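Local coordinates for protein T cell receptor gamma chain (Monodelphis domestica, PDB 7L15) that pairs with a T cell receptor mu chain to form a marsupial gamma-mu T cell receptor that probably takes part in antigen recognition, at residues R39-E42 against G43-P46; V51-R54 against S55-E58. One frame throughout, in Å; residues are numbered along the deposited sequence.

Interaction 1 of 2, residues R39-E42 against G43-P46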
ATOM      1  N   ARG B  39      -8.772  -6.750 -11.813  1.00 43.36           N
ATOM      2  CA  ARG B  39      -9.508  -6.457 -10.599  1.00 45.66           C
ATOM      3  C   ARG B  39      -9.022  -7.364  -9.486  1.00 45.61           C
ATOM      4  O   ARG B  39      -8.799  -8.560  -9.693  1.00 45.13           O
ATOM      5  CB  ARG B  39     -11.017  -6.633 -10.771  1.00 43.66           C
ATOM      6  CG  ARG B  39     -11.788  -6.443  -9.457  1.00 44.24           C
ATOM      7  CD  ARG B  39     -13.292  -6.408  -9.676  1.00 50.30           C
ATOM      8  NE  ARG B  39     -13.770  -7.664 -10.236  1.00 44.52           N
ATOM      9  CZ  ARG B  39     -15.004  -7.870 -10.671  1.00 45.24           C
ATOM     10  NH1 ARG B  39     -15.911  -6.899 -10.612  1.00 44.68           N
ATOM     11  NH2 ARG B  39     -15.329  -9.060 -11.142  1.00 42.85           N
ATOM     12  N   SER B  40      -8.918  -6.794  -8.297  1.00 37.38           N
ATOM     13  CA  SER B  40      -8.512  -7.512  -7.108  1.00 39.01           C
ATOM     14  C   SER B  40      -9.585  -7.361  -6.037  1.00 40.45           C
ATOM     15  O   SER B  40      -9.970  -6.237  -5.699  1.00 40.44           O
ATOM     16  CB  SER B  40      -7.182  -6.968  -6.615  1.00 41.36           C
ATOM     17  OG  SER B  40      -6.919  -7.428  -5.325  1.00 47.91           O
ATOM     18  N   GLN B  41     -10.037  -8.491  -5.470  1.00 36.27           N
ATOM     19  CA  GLN B  41     -10.992  -8.470  -4.370  1.00 36.80           C
ATOM     20  C   GLN B  41     -10.482  -9.385  -3.273  1.00 39.80           C
ATOM     21  O   GLN B  41      -9.896 -10.436  -3.548  1.00 41.44           O
ATOM     22  CB  GLN B  41     -12.426  -8.901  -4.814  1.00 40.08           C
ATOM     23  CG  GLN B  41     -13.071  -8.024  -5.910  1.00 36.94           C
ATOM     24  CD  GLN B  41     -14.410  -8.571  -6.433  1.00 42.66           C
ATOM     25  OE1 GLN B  41     -14.567  -9.778  -6.691  1.00 34.71           O
ATOM     26  NE2 GLN B  41     -15.381  -7.681  -6.573  1.00 39.76           N
ATOM     27  N   GLU B  42     -10.708  -8.967  -2.027  1.00 37.75           N
ATOM     28  CA  GLU B  42     -10.267  -9.696  -0.848  1.00 34.27           C
ATOM     29  C   GLU B  42     -10.623 -11.174  -0.929  1.00 37.55           C
ATOM     30  O   GLU B  42     -11.777 -11.534  -1.151  1.00 42.90           O
ATOM     31  CB  GLU B  42     -10.916  -9.073   0.389  1.00 51.72           C
ATOM     32  CG  GLU B  42     -10.345  -9.546   1.700  1.00 72.89           C
ATOM     33  CD  GLU B  42      -8.905  -9.111   1.892  1.00 79.20           C
ATOM     34  OE1 GLU B  42      -8.524  -8.047   1.357  1.00 75.74           O
ATOM     35  OE2 GLU B  42      -8.152  -9.843   2.567  1.00 79.84           O
ATOM     36  N   GLY B  43      -9.628 -12.034  -0.742  1.00 40.06           N
ATOM     37  CA  GLY B  43      -9.874 -13.460  -0.727  1.00 37.90           C
ATOM     38  C   GLY B  43     -10.132 -14.087  -2.089  1.00 49.48           C
ATOM     39  O   GLY B  43     -10.349 -15.306  -2.158  1.00 51.00           O
ATOM     40  N   ARG B  44     -10.130 -13.304  -3.168  1.00 40.38           N
ATOM     41  CA  ARG B  44     -10.251 -13.838  -4.516  1.00 43.13           C
ATOM     42  C   ARG B  44      -8.930 -13.699  -5.253  1.00 41.37           C
ATOM     43  O   ARG B  44      -8.114 -12.830  -4.943  1.00 38.99           O
ATOM     44  CB  ARG B  44     -11.338 -13.113  -5.323  1.00 40.57           C
ATOM     45  CG  ARG B  44     -12.685 -12.980  -4.608  1.00 45.19           C
ATOM     46  CD  ARG B  44     -13.376 -14.340  -4.410  1.00 39.76           C
ATOM     47  NE  ARG B  44     -14.699 -14.149  -3.837  1.00 38.93           N
ATOM     48  CZ  ARG B  44     -15.798 -13.965  -4.553  1.00 43.14           C
ATOM     49  NH1 ARG B  44     -15.728 -13.978  -5.890  1.00 43.28           N
ATOM     50  NH2 ARG B  44     -16.966 -13.778  -3.939  1.00 37.26           N
ATOM     51  N   ALA B  45      -8.751 -14.528  -6.286  1.00 38.83           N
ATOM     52  CA  ALA B  45      -7.614 -14.337  -7.173  1.00 40.32           C
ATOM     53  C   ALA B  45      -7.814 -13.074  -7.992  1.00 35.64           C
ATOM     54  O   ALA B  45      -8.894 -12.875  -8.560  1.00 35.12           O
ATOM     55  CB  ALA B  45      -7.440 -15.527  -8.108  1.00 46.15           C
ATOM     56  N   PRO B  46      -6.815 -12.198  -8.083  1.00 34.46           N
ATOM     57  CA  PRO B  46      -6.915 -11.093  -9.043  1.00 34.86           C
ATOM     58  C   PRO B  46      -7.107 -11.664 -10.440  1.00 37.28           C
ATOM     59  O   PRO B  46      -6.628 -12.751 -10.757  1.00 38.49           O
ATOM     60  CB  PRO B  46      -5.580 -10.352  -8.903  1.00 39.61           C
ATOM     61  CG  PRO B  46      -4.702 -11.236  -8.070  1.00 43.97           C
ATOM     62  CD  PRO B  46      -5.587 -12.160  -7.276  1.00 34.30           C
TER
HETATM   63  O   HOH W   1     -10.360 -10.556  -7.550  1.00 37.07           O
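Gln41 and Arg44 stand alongside each other at the two ends of a type II beta turn, Gln41 to Arg44. In both, CG lies beside the backbone N (chi1 -60° and -50°), and the two side chains leave the turn on the same side. They meet low down, where Gln41 CB is 4.1 Å from Arg44 CG. Further out, Gln41 OE1 lies obliquely off the Arg44 guanidinium. The Gln41 amide is held elsewhere: its NE2 donates to the carbonyls of Ser90 and Ser92. The same NE2 sits 3.8 Å above one face of the Arg39 guanidinium, displaced toward its rim.

Arg44 N closes the turn by donating to Gln41 O at 2.9 Å. The bond is fairly straight at the hydrogen (158°), but the donor is tilted out of the carbonyl plane. Gly43 occupies the third position of the turn with a positive phi, the usual place for glycine in this turn type.

Nearer the strand, a water molecule bridges the two arms. It accepts from Gln41 N at 2.9 Å, donates to Ala45 O at 2.9 Å and reaches Arg39 O weakly. Pro46 CA makes a CA-H...O contact with Arg39 O at 3.2 Å. Ser40 CB and Pro46 CB are side by side, 4.4 Å apart. Ser40 packs on Trp53 of the mu chain, and Pro46 on His104 of that chain.

The water and the CA-H...O contact thus link the arms beyond the turn. No side-chain hydrogen bond links the two segments, so the charged end of Arg44 probably adds little to the closure.

Interaction 2 of 2, residues V51-R54 against S55-E58; sequences VYSR and SKSE
Ser53 OG is gripped from several directions. Lys56 reaches it twice, both times weakly: the backbone N at 3.5 Å, and NZ also at 3.5 Å. The Lys56 chain bends at chi3 and chi4 (-59° and -69°), which curls the ammonium back over the serine. Asp33 OD2 gives the same hydroxyl its stronger bond, while Asp33 OD1 accepts from Ser55 N. One carboxylate therefore ties the strand end to the turn.

The backbone of Ser53 pairs with Glu58 in both directions. Ser53 N donates to Glu58 O at 2.9 Å. Glu58 N returns a bond of 3.1 Å to a lone pair of Ser53 O, in the carbonyl plane. Beyond this pair, in the turn, Ser57 N makes a weak bond to Arg54 O.

On the other side of the strand, the Tyr52 ring runs alongside Ser57 and Glu58. Its CD1 comes within 3.2 Å of Glu58 O. Its hydroxyl, Tyr52 OH, forms a hydrogen bond with Ser57 OG at 3.1 Å. Ser57 OG is anti to its own backbone N (chi1 -165°), which turns it toward the phenol. Tyr52 also packs on Ala72 and Lys74 of strand 70-75.

Ser57 has a positive phi, and it and Glu58 both face Ser53. This is a G1 beta bulge closing a hairpin. In a V-set immunoglobulin domain it is the C'-C'' hairpin, whose turn corresponds to the CDR2 loop.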
ATOM      1  N   VAL B  51      -9.293  -6.318 -22.131  1.00 61.41           N
ATOM      2  CA  VAL B  51      -8.104  -5.735 -22.730  1.00 60.89           C
ATOM      3  C   VAL B  51      -8.539  -4.779 -23.837  1.00 63.87           C
ATOM      4  O   VAL B  51      -9.515  -5.032 -24.553  1.00 64.70           O
ATOM      5  CB  VAL B  51      -7.134  -6.809 -23.265  1.00 60.97           C
ATOM      6  CG1 VAL B  51      -7.799  -7.654 -24.347  1.00 57.16           C
ATOM      7  CG2 VAL B  51      -5.864  -6.153 -23.782  1.00 63.12           C
ATOM      8  N   TYR B  52      -7.835  -3.661 -23.949  1.00 61.43           N
ATOM      9  CA  TYR B  52      -8.193  -2.583 -24.853  1.00 62.86           C
ATOM     10  C   TYR B  52      -7.013  -2.306 -25.767  1.00 66.19           C
ATOM     11  O   TYR B  52      -5.884  -2.133 -25.294  1.00 53.66           O
ATOM     12  CB  TYR B  52      -8.576  -1.324 -24.070  1.00 67.61           C
ATOM     13  CG  TYR B  52      -8.770  -0.078 -24.910  1.00 74.29           C
ATOM     14  CD1 TYR B  52      -9.910   0.096 -25.686  1.00 71.15           C
ATOM     15  CD2 TYR B  52      -7.823   0.936 -24.903  1.00 77.87           C
ATOM     16  CE1 TYR B  52     -10.092   1.246 -26.444  1.00 82.83           C
ATOM     17  CE2 TYR B  52      -7.995   2.089 -25.653  1.00 83.46           C
ATOM     18  CZ  TYR B  52      -9.128   2.242 -26.424  1.00 87.63           C
ATOM     19  OH  TYR B  52      -9.294   3.390 -27.174  1.00 96.64           O
ATOM     20  N   SER B  53      -7.280  -2.291 -27.071  1.00 70.03           N
ATOM     21  CA  SER B  53      -6.287  -1.927 -28.076  1.00 74.36           C
ATOM     22  C   SER B  53      -6.397  -0.428 -28.332  1.00 72.76           C
ATOM     23  O   SER B  53      -7.415   0.046 -28.848  1.00 71.37           O
ATOM     24  CB  SER B  53      -6.509  -2.722 -29.360  1.00 81.46           C
ATOM     25  OG  SER B  53      -5.591  -2.336 -30.368  1.00 82.74           O
ATOM     26  N   ARG B  54      -5.353   0.325 -27.977  1.00 66.53           N
ATOM     27  CA  ARG B  54      -5.415   1.770 -28.156  1.00 70.45           C
ATOM     28  C   ARG B  54      -5.550   2.139 -29.633  1.00 81.47           C
ATOM     29  O   ARG B  54      -6.385   2.976 -30.000  1.00 74.78           O
ATOM     30  CB  ARG B  54      -4.181   2.426 -27.539  1.00 82.40           C
ATOM     31  CG  ARG B  54      -4.239   2.567 -26.017  1.00 87.30           C
ATOM     32  CD  ARG B  54      -3.132   3.476 -25.547  1.00 95.02           C
ATOM     33  NE  ARG B  54      -1.904   3.159 -26.260  1.00103.61           N
ATOM     34  CZ  ARG B  54      -0.836   3.942 -26.290  1.00110.35           C
ATOM     35  NH1 ARG B  54      -0.844   5.100 -25.644  1.00113.24           N
ATOM     36  NH2 ARG B  54       0.235   3.565 -26.974  1.00111.61           N
ATOM     37  N   SER B  55      -4.752   1.506 -30.498  1.00 82.37           N
ATOM     38  CA  SER B  55      -4.796   1.815 -31.922  1.00 82.28           C
ATOM     39  C   SER B  55      -6.171   1.519 -32.500  1.00 85.17           C
ATOM     40  O   SER B  55      -6.889   2.431 -32.928  1.00 84.66           O
ATOM     41  CB  SER B  55      -3.722   1.022 -32.668  1.00 82.40           C
ATOM     42  OG  SER B  55      -4.201  -0.280 -32.961  1.00 82.96           O
ATOM     43  N   LYS B  56      -6.572   0.241 -32.497  1.00 87.02           N
ATOM     44  CA  LYS B  56      -7.891  -0.134 -32.998  1.00 84.52           C
ATOM     45  C   LYS B  56      -9.033   0.422 -32.140  1.00 77.00           C
ATOM     46  O   LYS B  56     -10.197   0.244 -32.515  1.00 73.48           O
ATOM     47  CB  LYS B  56      -8.018  -1.666 -33.108  1.00 80.85           C
ATOM     48  CG  LYS B  56      -6.751  -2.358 -33.633  1.00 81.80           C
ATOM     49  CD  LYS B  56      -7.011  -3.745 -34.219  1.00 83.27           C
ATOM     50  CE  LYS B  56      -7.627  -4.724 -33.229  1.00 85.70           C
ATOM     51  NZ  LYS B  56      -6.700  -5.131 -32.123  1.00 92.14           N
ATOM     52  N   SER B  57      -8.737   1.108 -31.032  1.00 83.07           N
ATOM     53  CA  SER B  57      -9.752   1.681 -30.136  1.00 87.86           C
ATOM     54  C   SER B  57     -10.855   0.669 -29.833  1.00 80.38           C
ATOM     55  O   SER B  57     -12.048   0.956 -29.949  1.00 77.92           O
ATOM     56  CB  SER B  57     -10.329   2.966 -30.722  1.00 95.48           C
ATOM     57  OG  SER B  57     -11.046   3.682 -29.724  1.00103.12           O
ATOM     58  N   GLU B  58     -10.440  -0.525 -29.413  1.00 76.16           N
ATOM     59  CA  GLU B  58     -11.325  -1.674 -29.297  1.00 76.32           C
ATOM     60  C   GLU B  58     -11.208  -2.281 -27.903  1.00 70.95           C
ATOM     61  O   GLU B  58     -10.097  -2.562 -27.439  1.00 66.37           O
ATOM     62  CB  GLU B  58     -10.969  -2.700 -30.369  1.00 74.88           C
ATOM     63  CG  GLU B  58     -11.925  -3.848 -30.471  1.00 80.82           C
ATOM     64  CD  GLU B  58     -11.469  -4.850 -31.493  1.00 89.62           C
ATOM     65  OE1 GLU B  58     -11.827  -6.037 -31.356  1.00 89.07           O
ATOM     66  OE2 GLU B  58     -10.737  -4.448 -32.429  1.00 95.61           O
TER

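In the fold
Both interactions are local turns in the V-set domain and lie in series along the chain. Interaction 1 joins strand 34-40 to strand 47-53. Interaction 2 joins strand 47-53 to strand 58-61. These three strands are consecutive neighbours in one sheet, so strand 47-53 runs from one turn to the other. The centres are 25 Å apart, and the nearest atoms about 10 Å, without touching. The two turns thus sit at opposite ends of this strand. Ser40, Ala45 and Pro46 of interaction 1 pack on the mu chain, whereas no other chain of the assembly touches 51-58. This fits a framework turn at the pairing interface and a CDR2 turn at the end probably used for antigen recognition.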